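Local coordinates for protein octaprenyl Pyrophosphate Synthase (Helicobacter pylori, PDB 3TC1) that probably builds the octaprenyl chain by successive condensation of isopentenyl pyrophosphate onto an allylic pyrophosphate, as a trans-prenyltransferase, at residues W16-I25 and L104-E115. Sequence-based numbering, arbitrary orientation.
Sequences WIKEIESGFI and LGDVFYSKAFFE
Trp-16 lies flat under Glu-115, whose CG sits 3.5 Å from the centroid of the six-membered ring, a CH-pi contact over one face; the Glu-115 carboxylate stacks on the indole with the planes 29° apart. Lys-111 crosses the tryptophan at about a right angle, its CE 3.6 Å from Trp-16 CB. A bend at chi2 (58°) carries its NZ over the five-membered ring, 5.0 Å from the centroid, a cation-pi contact. Lys-111 NZ is gripped by two carboxylates, Glu-19 OE1 at 2.9 Å, met nearly along its C-O axis, and Glu-115 OE2 through its anti lone pair. Lys-111, helped by a water that donates to both oxygens, probably offsets their like charges. Glu-115 OE1 is held in turn by Lys-118. Of the touching residues only Glu-19 is exposed, so the network opens to solvent there; beyond it the contact is apolar and buried. Ile-20 CD1 presses tightly on Val-107 CG1 at 3.4 Å, Ile-25 and Val-107 meet tip to tip, and Ile-17 CD1 touches Phe-108 CE1 at 4.0 Å. Arg-136 of the second subunit hydrogen-bonds to Ile-20 O. An N-terminal helix-turn-helix (3-18 and 23-29) thus packs on helix 92-116 beside the dimer interface, within the all-helical polyprenyl synthetase fold.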
# COMPACT_ATOMS: atom_id res chain seq x y z
N TRP B 16 6.91 -8.01 14.71
CA TRP B 16 6.23 -6.81 14.25
C TRP B 16 4.78 -7.11 13.84
O TRP B 16 3.89 -6.29 14.04
CB TRP B 16 7.00 -6.18 13.08
CG TRP B 16 8.28 -5.47 13.50
CD1 TRP B 16 8.82 -5.45 14.76
CD2 TRP B 16 9.14 -4.68 12.68
NE1 TRP B 16 9.97 -4.70 14.76
CE2 TRP B 16 10.19 -4.21 13.50
CE3 TRP B 16 9.13 -4.32 11.33
CZ2 TRP B 16 11.22 -3.40 13.01
CZ3 TRP B 16 10.16 -3.51 10.84
CH2 TRP B 16 11.19 -3.06 11.68
N ILE B 17 4.55 -8.29 13.27
CA ILE B 17 3.19 -8.68 12.88
C ILE B 17 2.37 -8.88 14.15
O ILE B 17 1.21 -8.47 14.22
CB ILE B 17 3.18 -9.98 12.04
CG1 ILE B 17 3.74 -9.70 10.65
CG2 ILE B 17 1.75 -10.52 11.92
CD1 ILE B 17 2.95 -8.68 9.86
N LYS B 18 2.96 -9.51 15.16
CA LYS B 18 2.26 -9.74 16.42
C LYS B 18 1.95 -8.41 17.12
O LYS B 18 0.98 -8.32 17.87
CB LYS B 18 3.08 -10.63 17.35
CG LYS B 18 3.06 -12.11 16.98
CD LYS B 18 3.83 -12.93 18.01
CE LYS B 18 3.74 -14.42 17.74
NZ LYS B 18 4.35 -14.81 16.44
N GLU B 19 2.78 -7.40 16.90
CA GLU B 19 2.57 -6.10 17.51
C GLU B 19 1.32 -5.41 16.96
O GLU B 19 0.80 -4.48 17.57
CB GLU B 19 3.79 -5.20 17.30
CG GLU B 19 5.05 -5.72 18.00
CD GLU B 19 6.26 -4.81 17.85
OE1 GLU B 19 6.26 -3.92 16.98
OE2 GLU B 19 7.24 -5.02 18.60
N ILE B 20 0.84 -5.88 15.81
CA ILE B 20 -0.35 -5.30 15.21
C ILE B 20 -1.57 -5.78 16.00
O ILE B 20 -2.65 -5.19 15.94
CB ILE B 20 -0.47 -5.70 13.72
CG1 ILE B 20 0.78 -5.23 12.97
CG2 ILE B 20 -1.71 -5.07 13.10
CD1 ILE B 20 0.80 -5.59 11.51
N GLU B 21 -1.38 -6.86 16.75
CA GLU B 21 -2.42 -7.44 17.60
C GLU B 21 -3.75 -7.67 16.89
O GLU B 21 -4.77 -7.06 17.21
CB GLU B 21 -2.62 -6.56 18.83
CG GLU B 21 -1.34 -6.32 19.62
CD GLU B 21 -1.54 -5.45 20.85
OE1 GLU B 21 -2.16 -4.37 20.73
OE2 GLU B 21 -1.07 -5.83 21.94
N SER B 22 -3.73 -8.57 15.92
CA SER B 22 -4.92 -8.91 15.16
C SER B 22 -4.87 -10.39 14.78
O SER B 22 -4.01 -10.80 14.00
CB SER B 22 -5.00 -8.05 13.91
OG SER B 22 -6.00 -8.54 13.03
N GLY B 23 -5.78 -11.17 15.35
CA GLY B 23 -5.82 -12.59 15.05
C GLY B 23 -6.05 -12.84 13.58
O GLY B 23 -5.56 -13.82 13.02
N PHE B 24 -6.80 -11.95 12.94
CA PHE B 24 -7.09 -12.08 11.51
C PHE B 24 -5.81 -11.91 10.70
O PHE B 24 -5.55 -12.66 9.76
CB PHE B 24 -8.12 -11.05 11.08
CG PHE B 24 -9.42 -11.13 11.83
CD1 PHE B 24 -10.02 -12.35 12.09
CD2 PHE B 24 -10.05 -9.97 12.27
CE1 PHE B 24 -11.24 -12.43 12.77
CE2 PHE B 24 -11.27 -10.03 12.95
CZ PHE B 24 -11.87 -11.26 13.20
N ILE B 25 -5.02 -10.90 11.05
CA ILE B 25 -3.77 -10.66 10.34
C ILE B 25 -2.81 -11.82 10.62
O ILE B 25 -2.06 -12.23 9.72
CB ILE B 25 -3.16 -9.30 10.75
CG1 ILE B 25 -3.98 -8.18 10.11
CG2 ILE B 25 -1.70 -9.22 10.32
CD1 ILE B 25 -3.59 -6.77 10.53
N LEU B 104 -3.45 -6.57 3.28
CA LEU B 104 -2.30 -7.16 3.96
C LEU B 104 -1.02 -6.48 3.47
O LEU B 104 -0.09 -6.29 4.24
CB LEU B 104 -2.22 -8.66 3.71
CG LEU B 104 -1.02 -9.34 4.39
CD1 LEU B 104 -1.17 -9.24 5.90
CD2 LEU B 104 -0.92 -10.79 3.96
N GLY B 105 -0.99 -6.13 2.19
CA GLY B 105 0.17 -5.45 1.65
C GLY B 105 0.26 -4.05 2.23
O GLY B 105 1.35 -3.54 2.50
N ASP B 106 -0.89 -3.42 2.43
CA ASP B 106 -0.93 -2.07 2.99
C ASP B 106 -0.45 -2.11 4.43
O ASP B 106 0.21 -1.18 4.91
CB ASP B 106 -2.35 -1.49 2.94
CG ASP B 106 -2.77 -1.12 1.53
OD1 ASP B 106 -1.88 -1.03 0.66
OD2 ASP B 106 -3.98 -0.89 1.31
N VAL B 107 -0.80 -3.19 5.11
CA VAL B 107 -0.39 -3.42 6.50
C VAL B 107 1.14 -3.57 6.55
O VAL B 107 1.79 -2.98 7.41
CB VAL B 107 -1.03 -4.72 7.04
CG1 VAL B 107 -0.27 -5.19 8.29
CG2 VAL B 107 -2.50 -4.47 7.38
N PHE B 108 1.70 -4.35 5.63
CA PHE B 108 3.14 -4.53 5.59
C PHE B 108 3.81 -3.19 5.32
O PHE B 108 4.77 -2.82 6.01
CB PHE B 108 3.55 -5.54 4.52
CG PHE B 108 3.73 -6.94 5.04
CD1 PHE B 108 2.64 -7.72 5.39
CD2 PHE B 108 5.01 -7.48 5.18
CE1 PHE B 108 2.80 -9.02 5.87
CE2 PHE B 108 5.19 -8.78 5.66
CZ PHE B 108 4.08 -9.56 6.01
N TYR B 109 3.31 -2.45 4.33
CA TYR B 109 3.86 -1.14 3.99
C TYR B 109 3.79 -0.13 5.14
O TYR B 109 4.78 0.54 5.43
CB TYR B 109 3.12 -0.53 2.79
CG TYR B 109 3.58 -0.98 1.43
CD1 TYR B 109 4.93 -1.01 1.09
CD2 TYR B 109 2.65 -1.34 0.44
CE1 TYR B 109 5.36 -1.38 -0.18
CE2 TYR B 109 3.06 -1.71 -0.84
CZ TYR B 109 4.42 -1.73 -1.14
OH TYR B 109 4.83 -2.10 -2.40
N SER B 110 2.63 -0.02 5.78
CA SER B 110 2.47 0.95 6.86
C SER B 110 3.27 0.59 8.12
O SER B 110 3.88 1.47 8.74
CB SER B 110 0.99 1.15 7.20
OG SER B 110 0.32 -0.07 7.41
N LYS B 111 3.28 -0.68 8.50
CA LYS B 111 4.04 -1.10 9.67
C LYS B 111 5.52 -0.84 9.39
O LYS B 111 6.25 -0.38 10.27
CB LYS B 111 3.81 -2.59 9.97
CG LYS B 111 4.67 -3.15 11.13
CD LYS B 111 4.43 -2.41 12.46
CE LYS B 111 5.29 -3.00 13.58
NZ LYS B 111 5.18 -2.26 14.87
N ALA B 112 5.94 -1.12 8.17
CA ALA B 112 7.33 -0.91 7.78
C ALA B 112 7.70 0.57 7.83
O ALA B 112 8.77 0.92 8.32
CB ALA B 112 7.59 -1.46 6.39
N PHE B 113 6.82 1.44 7.33
CA PHE B 113 7.10 2.88 7.35
C PHE B 113 7.08 3.43 8.77
O PHE B 113 7.83 4.36 9.09
CB PHE B 113 6.06 3.66 6.55
CG PHE B 113 6.41 5.12 6.35
CD1 PHE B 113 7.27 5.51 5.33
CD2 PHE B 113 5.90 6.09 7.20
CE1 PHE B 113 7.61 6.86 5.15
CE2 PHE B 113 6.22 7.43 7.04
CZ PHE B 113 7.08 7.82 6.01
N PHE B 114 6.22 2.86 9.60
CA PHE B 114 6.13 3.31 10.98
C PHE B 114 7.49 3.12 11.64
O PHE B 114 8.00 4.03 12.31
CB PHE B 114 5.07 2.51 11.74
CG PHE B 114 4.98 2.87 13.20
CD1 PHE B 114 4.34 4.04 13.60
CD2 PHE B 114 5.57 2.06 14.17
CE1 PHE B 114 4.30 4.40 14.95
CE2 PHE B 114 5.54 2.41 15.52
CZ PHE B 114 4.90 3.58 15.91
N GLU B 115 8.08 1.95 11.45
CA GLU B 115 9.38 1.65 12.03
C GLU B 115 10.46 2.48 11.33
O GLU B 115 11.44 2.91 11.96
CB GLU B 115 9.68 0.16 11.90
CG GLU B 115 8.72 -0.75 12.66
CD GLU B 115 8.63 -0.42 14.14
OE1 GLU B 115 9.63 0.07 14.71
OE2 GLU B 115 7.56 -0.67 14.75
O HOH W 1 7.97 -1.37 17.51